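Xyloglucan-specific endo-beta-1,4-glucanase BoGH5A (Bacteroides ovatus, PDB 3ZMR) hydrolyses internal beta-1,4-glucosidic bonds of the xyloglucan backbone with retention of configuration, releasing xyloglucan oligosaccharides. Local coordinates at residues Thr131-Val135 with Ile173-His179; Pro153-Leu159 with Phe446-Gly451; Gln355-Ala359 with Gly369-Ile374. All coordinates share one frame; numbering follows the deposited sequence.

Contact 1: Thr131-Val135 with Ile173-His179; sequences TFEAV and IPVAYSH
The carbonyl oxygen of F132 is gripped twice: A176 N donates to F132 O at 3.0 Å, and a water donates to the same oxygen. The backbone bond is fairly straight at its hydrogen, yet its donor stands 47° out of the carbonyl plane. That water also donates to A134 O and lies 2.8 Å from H179 NE2, so it ties the type I turn T131-A134 to the histidine ring. A second water accepts from F132 N and donates to P174 O, so the N-H and the C=O of F132 are both tied to the 173-179 segment.

Apolar groups fill in between these links. V135 CG1 sits over one face of the H179 imidazole, 3.9 Å from the ring centroid, a CH-pi contact offset toward the rim; the same methyl meets A176 CB at 3.7 Å. F132 lies alongside I173, its CD2 3.9 Å from I173 CG2, and its ring runs on to helix 191-206.

E133 and P174 also run side by side. With CG set between backbone N and carbonyl carbon (chi1 83°) and the chain folded back at chi2, the carboxylate carbon E133 CD rests 3.5 Å from P174 CB. There E133 OE1 accepts from T131 N at 2.8 Å and OE2 from N130 N, N130 being a substrate-binding residue. Two backbone N-H groups thus fix the carboxylate beside H216 and W437, also substrate-binding, while V135 touches a xylose of the bound glycan. Such donors would tend to stabilise a buried negative charge, consistent with a second-shell role for E133 beside the sugar site.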
ATOM      1  N   THR A 131     -13.325   9.905  -9.504  1.00  9.72           N
ATOM      2  CA  THR A 131     -12.943  10.737 -10.634  1.00  9.28           C
ATOM      3  C   THR A 131     -12.114   9.924 -11.642  1.00  8.94           C
ATOM      4  O   THR A 131     -12.709   9.176 -12.429  1.00  9.75           O
ATOM      5  CB  THR A 131     -12.346  12.069 -10.162  1.00  9.35           C
ATOM      6  OG1 THR A 131     -13.221  12.662  -9.187  1.00  9.95           O
ATOM      7  CG2 THR A 131     -12.163  13.041 -11.322  1.00 11.74           C
ATOM      8  N   PHE A 132     -10.774   9.976 -11.611  1.00  8.81           N
ATOM      9  CA  PHE A 132     -10.005   9.203 -12.588  1.00  8.23           C
ATOM     10  C   PHE A 132     -10.166   7.695 -12.440  1.00  7.53           C
ATOM     11  O   PHE A 132      -9.884   6.956 -13.405  1.00  8.68           O
ATOM     12  CB  PHE A 132      -8.522   9.585 -12.632  1.00 12.00           C
ATOM     13  CG  PHE A 132      -8.266  10.852 -13.391  1.00  7.93           C
ATOM     14  CD1 PHE A 132      -8.338  10.878 -14.780  1.00  9.95           C
ATOM     15  CD2 PHE A 132      -7.957  12.020 -12.732  1.00 10.47           C
ATOM     16  CE1 PHE A 132      -8.099  12.062 -15.477  1.00 12.19           C
ATOM     17  CE2 PHE A 132      -7.710  13.199 -13.420  1.00 11.75           C
ATOM     18  CZ  PHE A 132      -7.795  13.218 -14.794  1.00 14.10           C
ATOM     19  N   GLU A 133     -10.617   7.208 -11.281  1.00  8.13           N
ATOM     20  CA  GLU A 133     -10.855   5.788 -11.093  1.00  8.76           C
ATOM     21  C   GLU A 133     -12.321   5.357 -11.439  1.00  8.36           C
ATOM     22  O   GLU A 133     -12.657   4.188 -11.346  1.00  8.82           O
ATOM     23  CB  GLU A 133     -10.521   5.347  -9.672  1.00  7.97           C
ATOM     24  CG  GLU A 133     -11.588   5.568  -8.606  1.00  8.10           C
ATOM     25  CD  GLU A 133     -11.741   6.958  -8.050  1.00  7.94           C
ATOM     26  OE1 GLU A 133     -11.470   7.976  -8.737  1.00  8.77           O
ATOM     27  OE2 GLU A 133     -12.189   7.025  -6.861  1.00  9.64           O
ATOM     28  N   ALA A 134     -13.160   6.328 -11.798  1.00  9.21           N
ATOM     29  CA  ALA A 134     -14.569   6.045 -12.134  1.00  9.95           C
ATOM     30  C   ALA A 134     -14.652   5.156 -13.405  1.00  8.54           C
ATOM     31  O   ALA A 134     -14.085   5.461 -14.461  1.00 10.40           O
ATOM     32  CB  ALA A 134     -15.309   7.341 -12.356  1.00 10.75           C
ATOM     33  N   VAL A 135     -15.348   4.039 -13.258  1.00  9.69           N
ATOM     34  CA  VAL A 135     -15.540   3.067 -14.332  1.00  9.43           C
ATOM     35  C   VAL A 135     -17.023   2.634 -14.332  1.00 10.73           C
ATOM     36  O   VAL A 135     -17.635   2.504 -13.285  1.00 10.35           O
ATOM     37  CB  VAL A 135     -14.617   1.828 -14.190  1.00 10.94           C
ATOM     38  CG1 VAL A 135     -13.177   2.202 -14.511  1.00 12.93           C
ATOM     39  CG2 VAL A 135     -14.761   1.174 -12.809  1.00 13.02           C
ATOM     40  N   ILE A 173      -4.816  10.891  -5.928  1.00  7.57           N
ATOM     41  CA  ILE A 173      -5.583  10.813  -7.169  1.00  7.94           C
ATOM     42  C   ILE A 173      -5.719   9.337  -7.522  1.00  7.31           C
ATOM     43  O   ILE A 173      -4.817   8.756  -8.139  1.00  8.33           O
ATOM     44  CB  ILE A 173      -4.925  11.606  -8.309  1.00  9.03           C
ATOM     45  CG1 ILE A 173      -4.674  13.053  -7.897  1.00 10.07           C
ATOM     46  CG2 ILE A 173      -5.770  11.537  -9.577  1.00  8.49           C
ATOM     47  CD1 ILE A 173      -4.005  13.923  -8.951  1.00 10.70           C
ATOM     48  N   PRO A 174      -6.824   8.687  -7.119  1.00  7.32           N
ATOM     49  CA  PRO A 174      -7.088   7.334  -7.604  1.00  6.47           C
ATOM     50  C   PRO A 174      -7.214   7.343  -9.139  1.00  7.99           C
ATOM     51  O   PRO A 174      -7.788   8.296  -9.708  1.00  8.48           O
ATOM     52  CB  PRO A 174      -8.446   7.005  -6.954  1.00  9.12           C
ATOM     53  CG  PRO A 174      -8.491   7.827  -5.732  1.00  8.96           C
ATOM     54  CD  PRO A 174      -7.851   9.106  -6.134  1.00  7.68           C
ATOM     55  N   VAL A 175      -6.662   6.336  -9.799  1.00  7.03           N
ATOM     56  CA  VAL A 175      -6.719   6.256 -11.256  1.00  7.44           C
ATOM     57  C   VAL A 175      -7.085   4.841 -11.698  1.00  8.08           C
ATOM     58  O   VAL A 175      -6.591   3.835 -11.165  1.00  8.20           O
ATOM     59  CB  VAL A 175      -5.374   6.631 -11.918  1.00  7.99           C
ATOM     60  CG1 VAL A 175      -5.527   6.788 -13.438  1.00  9.64           C
ATOM     61  CG2 VAL A 175      -4.825   7.922 -11.345  1.00  9.14           C
ATOM     62  N   ALA A 176      -7.949   4.790 -12.714  1.00  8.67           N
ATOM     63  CA  ALA A 176      -8.265   3.568 -13.436  1.00  8.92           C
ATOM     64  C   ALA A 176      -7.614   3.728 -14.817  1.00  7.33           C
ATOM     65  O   ALA A 176      -7.480   4.850 -15.342  1.00  9.50           O
ATOM     66  CB  ALA A 176      -9.770   3.440 -13.625  1.00 10.26           C
ATOM     67  N   TYR A 177      -7.218   2.587 -15.377  1.00  8.66           N
ATOM     68  CA  TYR A 177      -6.622   2.506 -16.723  1.00  9.15           C
ATOM     69  C   TYR A 177      -7.235   1.436 -17.612  1.00 10.57           C
ATOM     70  O   TYR A 177      -7.130   1.535 -18.840  1.00 12.27           O
ATOM     71  CB  TYR A 177      -5.112   2.243 -16.620  1.00  9.64           C
ATOM     72  CG  TYR A 177      -4.305   3.262 -15.867  1.00 11.01           C
ATOM     73  CD1 TYR A 177      -4.118   3.154 -14.489  1.00 14.10           C
ATOM     74  CD2 TYR A 177      -3.752   4.364 -16.521  1.00 12.26           C
ATOM     75  CE1 TYR A 177      -3.341   4.097 -13.809  1.00 10.71           C
ATOM     76  CE2 TYR A 177      -2.999   5.306 -15.855  1.00 15.28           C
ATOM     77  CZ  TYR A 177      -2.806   5.184 -14.510  1.00 12.56           C
ATOM     78  OH  TYR A 177      -2.010   6.146 -13.916  1.00 16.12           O
ATOM     79  N   SER A 178      -7.819   0.411 -16.997  1.00 10.59           N
ATOM     80  CA  SER A 178      -8.235  -0.805 -17.702  1.00 11.68           C
ATOM     81  C   SER A 178      -9.505  -0.643 -18.552  1.00 12.34           C
ATOM     82  O   SER A 178      -9.877  -1.545 -19.320  1.00 12.93           O
ATOM     83  CB  SER A 178      -8.385  -1.984 -16.749  1.00 11.28           C
ATOM     84  OG  SER A 178      -7.108  -2.301 -16.193  1.00 12.14           O
ATOM     85  N   HIS A 179     -10.122   0.521 -18.435  1.00 11.03           N
ATOM     86  CA  HIS A 179     -11.210   0.943 -19.317  1.00 11.17           C
ATOM     87  C   HIS A 179     -10.712   1.746 -20.514  1.00 11.12           C
ATOM     88  O   HIS A 179     -11.500   2.209 -21.349  1.00 13.00           O
ATOM     89  CB  HIS A 179     -12.247   1.752 -18.545  1.00 12.12           C
ATOM     90  CG  HIS A 179     -11.729   3.021 -17.955  1.00 11.36           C
ATOM     91  ND1 HIS A 179     -10.434   3.156 -17.494  1.00 10.56           N
ATOM     92  CD2 HIS A 179     -12.361   4.187 -17.663  1.00 11.79           C
ATOM     93  CE1 HIS A 179     -10.282   4.371 -16.999  1.00 10.96           C
ATOM     94  NE2 HIS A 179     -11.437   5.015 -17.078  1.00 11.20           N
TER
HETATM   95  O   HOH W   1      -9.082  10.705  -9.396  1.00  9.35           O
HETATM   96  O   HOH W   2     -12.064   7.108 -15.329  1.00 11.28           O

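Contact 2: Pro153-Leu159 with Phe446-Gly451; sequences PTPNKVL and FDRTTG
L159 and R448 cross at a slant, L159 CD2 lying 3.8 Å from R448 CD, so it is the aliphatic part of the arginine that packs on the leucine. The other branch, L159 CD1, reaches F446 CB at 4.0 Å. The leucine CG stands opposite the backbone N (chi1 173°), which sends both methyls toward the 446-451 loop. P153 meets the arginine nearer its root: the two side chains cross at about a right angle, with P153 CG 3.6 Å from R448 CB. The bend at R448 chi2 (-58°) turns the chain past both neighbours and carries the guanidinium inward. There NH1 binds T131 OG1 and a water, which lies in the guanidinium plane and donates to P153 O, while NH2 forms a salt bridge with D438 and a hydrogen bond to G129 O.

N156 works with both ends of its amide. ND2 donates to T449 O at 3.1 Å, tilted 35° from that carbonyl plane, and OD1 accepts from L159 N at 2.8 Å almost head-on to the C=O, capping helix 157-165. V158 lays CG2 across the T449 and T450 carbonyls. G451, at positive phi and without a side chain, lets the backbones close in: its CA comes 3.7 Å from L159 CA and directs a CA-H at V158 O. A further water donates to T154 O and R448 O, bridging the two backbones.

D447 OD1 receives T449 N and T450 N from opposite faces of its carboxylate plane, holding the loop as an Asx turn. In the (beta/alpha)8 barrel, the first barrel helix is thus N-capped by N156 and bound, through the same amide, to the loop following the last barrel strand, 433-436.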
ATOM      1  N   PRO A 153     -16.492  16.477 -12.567  1.00  9.77           N
ATOM      2  CA  PRO A 153     -15.805  17.038 -13.705  1.00 11.73           C
ATOM      3  C   PRO A 153     -14.324  16.677 -13.713  1.00 11.80           C
ATOM      4  O   PRO A 153     -13.795  16.164 -12.726  1.00 11.51           O
ATOM      5  CB  PRO A 153     -15.962  18.546 -13.483  1.00 13.07           C
ATOM      6  CG  PRO A 153     -16.032  18.711 -11.996  1.00 12.80           C
ATOM      7  CD  PRO A 153     -16.664  17.464 -11.476  1.00 12.49           C
ATOM      8  N   THR A 154     -13.652  16.967 -14.826  1.00 11.69           N
ATOM      9  CA  THR A 154     -12.185  16.769 -14.891  1.00 11.28           C
ATOM     10  C   THR A 154     -11.528  17.627 -13.810  1.00 11.67           C
ATOM     11  O   THR A 154     -11.816  18.824 -13.743  1.00 12.04           O
ATOM     12  CB  THR A 154     -11.652  17.170 -16.276  1.00 13.07           C
ATOM     13  OG1 THR A 154     -12.439  16.507 -17.258  1.00 14.92           O
ATOM     14  CG2 THR A 154     -10.189  16.773 -16.451  1.00 14.51           C
ATOM     15  N   PRO A 155     -10.604  17.053 -13.001  1.00 12.51           N
ATOM     16  CA  PRO A 155      -9.827  17.870 -12.090  1.00 16.72           C
ATOM     17  C   PRO A 155      -9.141  19.004 -12.835  1.00 14.04           C
ATOM     18  O   PRO A 155      -8.655  18.822 -13.957  1.00 17.18           O
ATOM     19  CB  PRO A 155      -8.836  16.878 -11.479  1.00 18.68           C
ATOM     20  CG  PRO A 155      -9.579  15.593 -11.508  1.00 13.26           C
ATOM     21  CD  PRO A 155     -10.279  15.630 -12.851  1.00 12.84           C
ATOM     22  N   ASN A 156      -9.108  20.162 -12.202  1.00 13.00           N
ATOM     23  CA  ASN A 156      -8.584  21.374 -12.805  1.00 13.47           C
ATOM     24  C   ASN A 156      -7.664  22.169 -11.876  1.00 12.25           C
ATOM     25  O   ASN A 156      -7.499  21.855 -10.687  1.00 12.50           O
ATOM     26  CB  ASN A 156      -9.743  22.217 -13.353  1.00 16.68           C
ATOM     27  CG  ASN A 156     -10.698  22.674 -12.267  1.00 13.71           C
ATOM     28  OD1 ASN A 156     -10.316  22.855 -11.117  1.00 14.23           O
ATOM     29  ND2 ASN A 156     -11.942  22.907 -12.640  1.00 18.79           N
ATOM     30  N   LYS A 157      -7.053  23.194 -12.443  1.00 14.70           N
ATOM     31  CA  LYS A 157      -6.097  24.038 -11.722  1.00 13.77           C
ATOM     32  C   LYS A 157      -6.746  24.717 -10.512  1.00 13.72           C
ATOM     33  O   LYS A 157      -6.189  24.723  -9.423  1.00 14.55           O
ATOM     34  CB  LYS A 157      -5.471  25.086 -12.686  1.00 21.62           C
ATOM     35  CG  LYS A 157      -4.729  26.262 -12.065  1.00 19.86           C
ATOM     36  CD  LYS A 157      -4.148  27.198 -13.151  1.00 38.24           C
ATOM     37  CE  LYS A 157      -3.666  28.532 -12.596  1.00101.21           C
ATOM     38  NZ  LYS A 157      -4.765  29.350 -12.007  1.00 86.06           N
ATOM     39  N   VAL A 158      -7.940  25.277 -10.675  1.00 13.12           N
ATOM     40  CA  VAL A 158      -8.538  25.986  -9.556  1.00 16.73           C
ATOM     41  C   VAL A 158      -8.886  25.035  -8.404  1.00 13.15           C
ATOM     42  O   VAL A 158      -8.841  25.432  -7.223  1.00 12.63           O
ATOM     43  CB  VAL A 158      -9.767  26.854  -9.945  1.00 14.93           C
ATOM     44  CG1 VAL A 158      -9.331  27.981 -10.887  1.00 17.59           C
ATOM     45  CG2 VAL A 158     -10.874  26.027 -10.538  1.00 14.84           C
ATOM     46  N   LEU A 159      -9.243  23.784  -8.707  1.00 14.14           N
ATOM     47  CA  LEU A 159      -9.490  22.815  -7.631  1.00 11.40           C
ATOM     48  C   LEU A 159      -8.215  22.582  -6.812  1.00 11.47           C
ATOM     49  O   LEU A 159      -8.216  22.643  -5.592  1.00 11.48           O
ATOM     50  CB  LEU A 159      -9.968  21.464  -8.206  1.00 11.92           C
ATOM     51  CG  LEU A 159     -10.100  20.332  -7.187  1.00 13.42           C
ATOM     52  CD1 LEU A 159     -11.093  20.738  -6.086  1.00 11.83           C
ATOM     53  CD2 LEU A 159     -10.494  19.029  -7.884  1.00 17.39           C
ATOM     54  N   PHE A 446     -14.774  20.528  -1.212  1.00  9.33           N
ATOM     55  CA  PHE A 446     -14.645  21.608  -2.206  1.00  9.82           C
ATOM     56  C   PHE A 446     -15.677  21.459  -3.329  1.00 10.30           C
ATOM     57  O   PHE A 446     -16.122  20.370  -3.648  1.00 12.92           O
ATOM     58  CB  PHE A 446     -13.231  21.614  -2.852  1.00 11.47           C
ATOM     59  CG  PHE A 446     -12.142  21.810  -1.863  1.00 12.17           C
ATOM     60  CD1 PHE A 446     -11.762  23.087  -1.469  1.00 12.76           C
ATOM     61  CD2 PHE A 446     -11.528  20.722  -1.272  1.00 13.36           C
ATOM     62  CE1 PHE A 446     -10.796  23.260  -0.494  1.00 14.39           C
ATOM     63  CE2 PHE A 446     -10.558  20.905  -0.302  1.00 14.98           C
ATOM     64  CZ  PHE A 446     -10.220  22.168   0.108  1.00 19.44           C
ATOM     65  N   ASP A 447     -16.027  22.592  -3.931  1.00 11.64           N
ATOM     66  CA  ASP A 447     -16.703  22.586  -5.209  1.00 11.93           C
ATOM     67  C   ASP A 447     -15.689  22.149  -6.280  1.00 10.33           C
ATOM     68  O   ASP A 447     -14.654  22.795  -6.461  1.00 13.14           O
ATOM     69  CB  ASP A 447     -17.225  23.964  -5.564  1.00 16.76           C
ATOM     70  CG  ASP A 447     -18.176  23.912  -6.701  1.00 19.30           C
ATOM     71  OD1 ASP A 447     -17.742  23.714  -7.835  1.00 17.88           O
ATOM     72  OD2 ASP A 447     -19.370  24.029  -6.471  1.00 63.87           O
ATOM     73  N   ARG A 448     -15.971  21.043  -6.964  1.00 11.37           N
ATOM     74  CA  ARG A 448     -15.010  20.537  -7.973  1.00 11.09           C
ATOM     75  C   ARG A 448     -14.795  21.470  -9.160  1.00 13.00           C
ATOM     76  O   ARG A 448     -13.730  21.499  -9.779  1.00 14.14           O
ATOM     77  CB  ARG A 448     -15.416  19.163  -8.476  1.00 10.49           C
ATOM     78  CG  ARG A 448     -15.340  18.027  -7.472  1.00 10.78           C
ATOM     79  CD  ARG A 448     -13.934  17.847  -6.898  1.00 11.00           C
ATOM     80  NE  ARG A 448     -13.833  16.637  -6.109  1.00 10.75           N
ATOM     81  CZ  ARG A 448     -13.708  15.419  -6.611  1.00  9.26           C
ATOM     82  NH1 ARG A 448     -13.557  15.215  -7.918  1.00 10.66           N
ATOM     83  NH2 ARG A 448     -13.679  14.391  -5.781  1.00  9.56           N
ATOM     84  N   THR A 449     -15.810  22.245  -9.500  1.00 13.20           N
ATOM     85  CA  THR A 449     -15.700  23.145 -10.645  1.00 14.29           C
ATOM     86  C   THR A 449     -14.869  24.373 -10.350  1.00 14.35           C
ATOM     87  O   THR A 449     -13.998  24.760 -11.166  1.00 17.63           O
ATOM     88  CB  THR A 449     -17.093  23.512 -11.160  1.00 17.74           C
ATOM     89  OG1 THR A 449     -17.749  22.310 -11.573  1.00 25.33           O
ATOM     90  CG2 THR A 449     -16.986  24.455 -12.353  1.00 19.83           C
ATOM     91  N   THR A 450     -15.136  25.008  -9.211  1.00 17.75           N
ATOM     92  CA  THR A 450     -14.490  26.287  -8.880  1.00 17.13           C
ATOM     93  C   THR A 450     -13.324  26.207  -7.915  1.00 12.95           C
ATOM     94  O   THR A 450     -12.579  27.175  -7.757  1.00 15.56           O
ATOM     95  CB  THR A 450     -15.492  27.240  -8.236  1.00 19.94           C
ATOM     96  OG1 THR A 450     -15.886  26.714  -6.975  1.00 15.82           O
ATOM     97  CG2 THR A 450     -16.707  27.403  -9.130  1.00 21.02           C
ATOM     98  N   GLY A 451     -13.182  25.061  -7.235  1.00 15.44           N
ATOM     99  CA  GLY A 451     -12.198  24.946  -6.169  1.00 16.00           C
ATOM    100  C   GLY A 451     -12.497  25.675  -4.859  1.00 14.82           C
ATOM    101  O   GLY A 451     -11.695  25.651  -3.914  1.00 16.55           O
TER
HETATM  102  O   HOH W   3     -13.057  16.941 -10.183  1.00 12.58           O
HETATM  103  O   HOH W   4     -12.239  19.575 -10.949  1.00 13.11           O

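Contact 3: Gln355-Ala359 with Gly369-Ile374; sequences QWGAA and GQEGDI
W356 swings its indole opposite its own backbone N (chi1 178°), while Q370 and E371 both bend at chi2 (-57° and 88°) and fold back to meet it. W356 NE1 then donates to G369 O at 2.8 Å, a nearly straight bond with the oxygen in the plane of the indole. Q370 slides past the tryptophan in the opposite direction, its amide carrying OE1 above one face of the indole, near the rim. From there Q370 OE1 accepts from G357 N at 2.9 Å and takes a further bond from a water. Q370 NE2 is bound by T368 O and by a second water that donates to Q355 O, so both ends of the amide are held and its rotation is fixed.

E371 crosses the far end of the indole at a slant, its carboxylate inclined to the ring plane, with CD 3.7 Å from W356 CH2. Its OE2 uses the syn lone pair to accept from A358 N at 2.9 Å, at the start of a 3-10 segment. I374 CD1 adds an apolar contact at 3.6 Å to W356 CZ2. F343 and Y419, the latter edge-to-face, also pack against the indole.

G357, at positive phi, lies close against W356 CE3. At the other end, G369 N donates to D373 OD2 at 3.0 Å. Away from the substrate cleft, the loop is pinned by W356 to the N-terminus of helix 371-379, with Q370 at its N-cap position, in the connection between barrel strands 331-337 and 391-396.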
ATOM      1  N   GLN A 355     -24.729   9.198  14.725  1.00 12.80           N
ATOM      2  CA  GLN A 355     -23.983   9.920  15.742  1.00 16.24           C
ATOM      3  C   GLN A 355     -22.693   9.179  16.084  1.00 10.80           C
ATOM      4  O   GLN A 355     -22.544   7.983  15.805  1.00 14.73           O
ATOM      5  CB  GLN A 355     -24.804  10.071  17.019  1.00 13.49           C
ATOM      6  CG  GLN A 355     -26.047  10.917  16.769  1.00 14.80           C
ATOM      7  CD  GLN A 355     -27.000  10.954  17.952  1.00 17.43           C
ATOM      8  OE1 GLN A 355     -26.782  10.311  18.984  1.00 19.52           O
ATOM      9  NE2 GLN A 355     -28.079  11.694  17.794  1.00 23.55           N
ATOM     10  N   TRP A 356     -21.783   9.927  16.688  1.00 13.23           N
ATOM     11  CA  TRP A 356     -20.456   9.411  17.064  1.00 10.15           C
ATOM     12  C   TRP A 356     -19.882  10.212  18.230  1.00 12.38           C
ATOM     13  O   TRP A 356     -19.997  11.434  18.266  1.00 13.52           O
ATOM     14  CB  TRP A 356     -19.482   9.511  15.848  1.00 11.23           C
ATOM     15  CG  TRP A 356     -18.119   9.020  16.250  1.00 10.87           C
ATOM     16  CD1 TRP A 356     -17.672   7.703  16.218  1.00 12.05           C
ATOM     17  CD2 TRP A 356     -17.060   9.779  16.874  1.00  9.76           C
ATOM     18  NE1 TRP A 356     -16.415   7.614  16.765  1.00 10.65           N
ATOM     19  CE2 TRP A 356     -16.005   8.862  17.173  1.00 11.30           C
ATOM     20  CE3 TRP A 356     -16.891  11.137  17.209  1.00 12.01           C
ATOM     21  CZ2 TRP A 356     -14.832   9.264  17.841  1.00 11.67           C
ATOM     22  CZ3 TRP A 356     -15.720  11.528  17.843  1.00 12.36           C
ATOM     23  CH2 TRP A 356     -14.686  10.590  18.128  1.00 12.07           C
ATOM     24  N   GLY A 357     -19.232   9.517  19.163  1.00 12.17           N
ATOM     25  CA  GLY A 357     -18.332  10.156  20.110  1.00 14.02           C
ATOM     26  C   GLY A 357     -18.929  10.424  21.484  1.00 16.16           C
ATOM     27  O   GLY A 357     -20.120  10.243  21.719  1.00 18.25           O
ATOM     28  N   ALA A 358     -18.066  10.874  22.378  1.00 19.67           N
ATOM     29  CA  ALA A 358     -18.412  11.065  23.814  1.00 21.66           C
ATOM     30  C   ALA A 358     -19.624  11.977  24.016  1.00 25.14           C
ATOM     31  O   ALA A 358     -20.460  11.703  24.872  1.00 29.70           O
ATOM     32  CB  ALA A 358     -17.212  11.597  24.586  1.00 27.23           C
ATOM     33  N   ALA A 359     -19.725  13.020  23.188  1.00 22.92           N
ATOM     34  CA  ALA A 359     -20.831  13.994  23.275  1.00 21.85           C
ATOM     35  C   ALA A 359     -22.202  13.347  23.068  1.00 26.25           C
ATOM     36  O   ALA A 359     -23.223  13.880  23.530  1.00 24.62           O
ATOM     37  CB  ALA A 359     -20.623  15.126  22.281  1.00 23.82           C
ATOM     38  N   GLY A 369     -15.691   1.550  17.638  1.00 12.99           N
ATOM     39  CA  GLY A 369     -15.113   2.669  16.922  1.00 13.32           C
ATOM     40  C   GLY A 369     -15.299   4.033  17.541  1.00 12.08           C
ATOM     41  O   GLY A 369     -15.197   5.046  16.846  1.00 11.90           O
ATOM     42  N   GLN A 370     -15.539   4.064  18.857  1.00 13.27           N
ATOM     43  CA  GLN A 370     -15.543   5.308  19.580  1.00 12.95           C
ATOM     44  C   GLN A 370     -14.071   5.648  19.910  1.00 11.10           C
ATOM     45  O   GLN A 370     -13.145   4.984  19.393  1.00 13.53           O
ATOM     46  CB  GLN A 370     -16.468   5.236  20.816  1.00 16.01           C
ATOM     47  CG  GLN A 370     -17.881   4.745  20.474  1.00 14.75           C
ATOM     48  CD  GLN A 370     -18.583   5.585  19.423  1.00 13.21           C
ATOM     49  OE1 GLN A 370     -18.973   6.713  19.683  1.00 15.14           O
ATOM     50  NE2 GLN A 370     -18.678   5.053  18.209  1.00 16.31           N
ATOM     51  N   GLU A 371     -13.849   6.692  20.689  1.00 12.74           N
ATOM     52  CA  GLU A 371     -12.515   7.264  20.900  1.00 14.03           C
ATOM     53  C   GLU A 371     -11.444   6.239  21.283  1.00 13.81           C
ATOM     54  O   GLU A 371     -10.340   6.229  20.707  1.00 14.78           O
ATOM     55  CB  GLU A 371     -12.556   8.409  21.939  1.00 15.05           C
ATOM     56  CG  GLU A 371     -13.249   9.704  21.490  1.00 17.87           C
ATOM     57  CD  GLU A 371     -14.748   9.740  21.738  1.00 17.90           C
ATOM     58  OE1 GLU A 371     -15.387   8.675  21.917  1.00 17.54           O
ATOM     59  OE2 GLU A 371     -15.279  10.866  21.752  1.00 21.76           O
ATOM     60  N   GLY A 372     -11.738   5.403  22.258  1.00 14.64           N
ATOM     61  CA  GLY A 372     -10.742   4.455  22.708  1.00 15.35           C
ATOM     62  C   GLY A 372     -10.372   3.447  21.611  1.00 13.29           C
ATOM     63  O   GLY A 372      -9.214   3.082  21.445  1.00 14.30           O
ATOM     64  N   ASP A 373     -11.367   2.970  20.878  1.00 16.12           N
ATOM     65  CA  ASP A 373     -11.133   2.022  19.787  1.00 14.82           C
ATOM     66  C   ASP A 373     -10.289   2.634  18.658  1.00 12.05           C
ATOM     67  O   ASP A 373      -9.391   1.978  18.120  1.00 13.81           O
ATOM     68  CB  ASP A 373     -12.449   1.490  19.194  1.00 14.96           C
ATOM     69  CG  ASP A 373     -13.113   0.410  20.044  1.00 17.23           C
ATOM     70  OD1 ASP A 373     -12.616   0.052  21.147  1.00 20.98           O
ATOM     71  OD2 ASP A 373     -14.186  -0.075  19.589  1.00 22.40           O
ATOM     72  N   ILE A 374     -10.572   3.881  18.328  1.00 12.27           N
ATOM     73  CA  ILE A 374      -9.828   4.592  17.288  1.00 12.78           C
ATOM     74  C   ILE A 374      -8.371   4.750  17.734  1.00 11.17           C
ATOM     75  O   ILE A 374      -7.441   4.464  16.960  1.00 11.52           O
ATOM     76  CB  ILE A 374     -10.442   5.973  16.964  1.00 12.86           C
ATOM     77  CG1 ILE A 374     -11.831   5.787  16.348  1.00 17.62           C
ATOM     78  CG2 ILE A 374      -9.526   6.757  16.048  1.00 12.46           C
ATOM     79  CD1 ILE A 374     -12.550   7.094  16.143  1.00 14.56           C
TER
HETATM   80  O   HOH W   5     -20.688   5.947  16.087  1.00 14.26           O
HETATM   81  O   HOH W   6     -19.871   7.396  22.184  1.00 20.40           O

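Contacts 1 and 2 lie on the same side of the chain's centre and touch: the arginine of contact 2 meets the T131 turn of contact 1, and P155 packs on T131 and F132. Contact 1 is the buried one, lying beside the sugar site and joining the loops after the first two barrel strands with waters, one backbone bond and apolar packing. Contact 2, partly buried and farther from the chain's centre, seals the first barrel helix to the last barrel loop. Contact 3 stands apart, its nearest atoms about 21 Å from contact 2. Also partly buried, it links near neighbours in sequence and relies on side-chain hydrogen bonds around one indole.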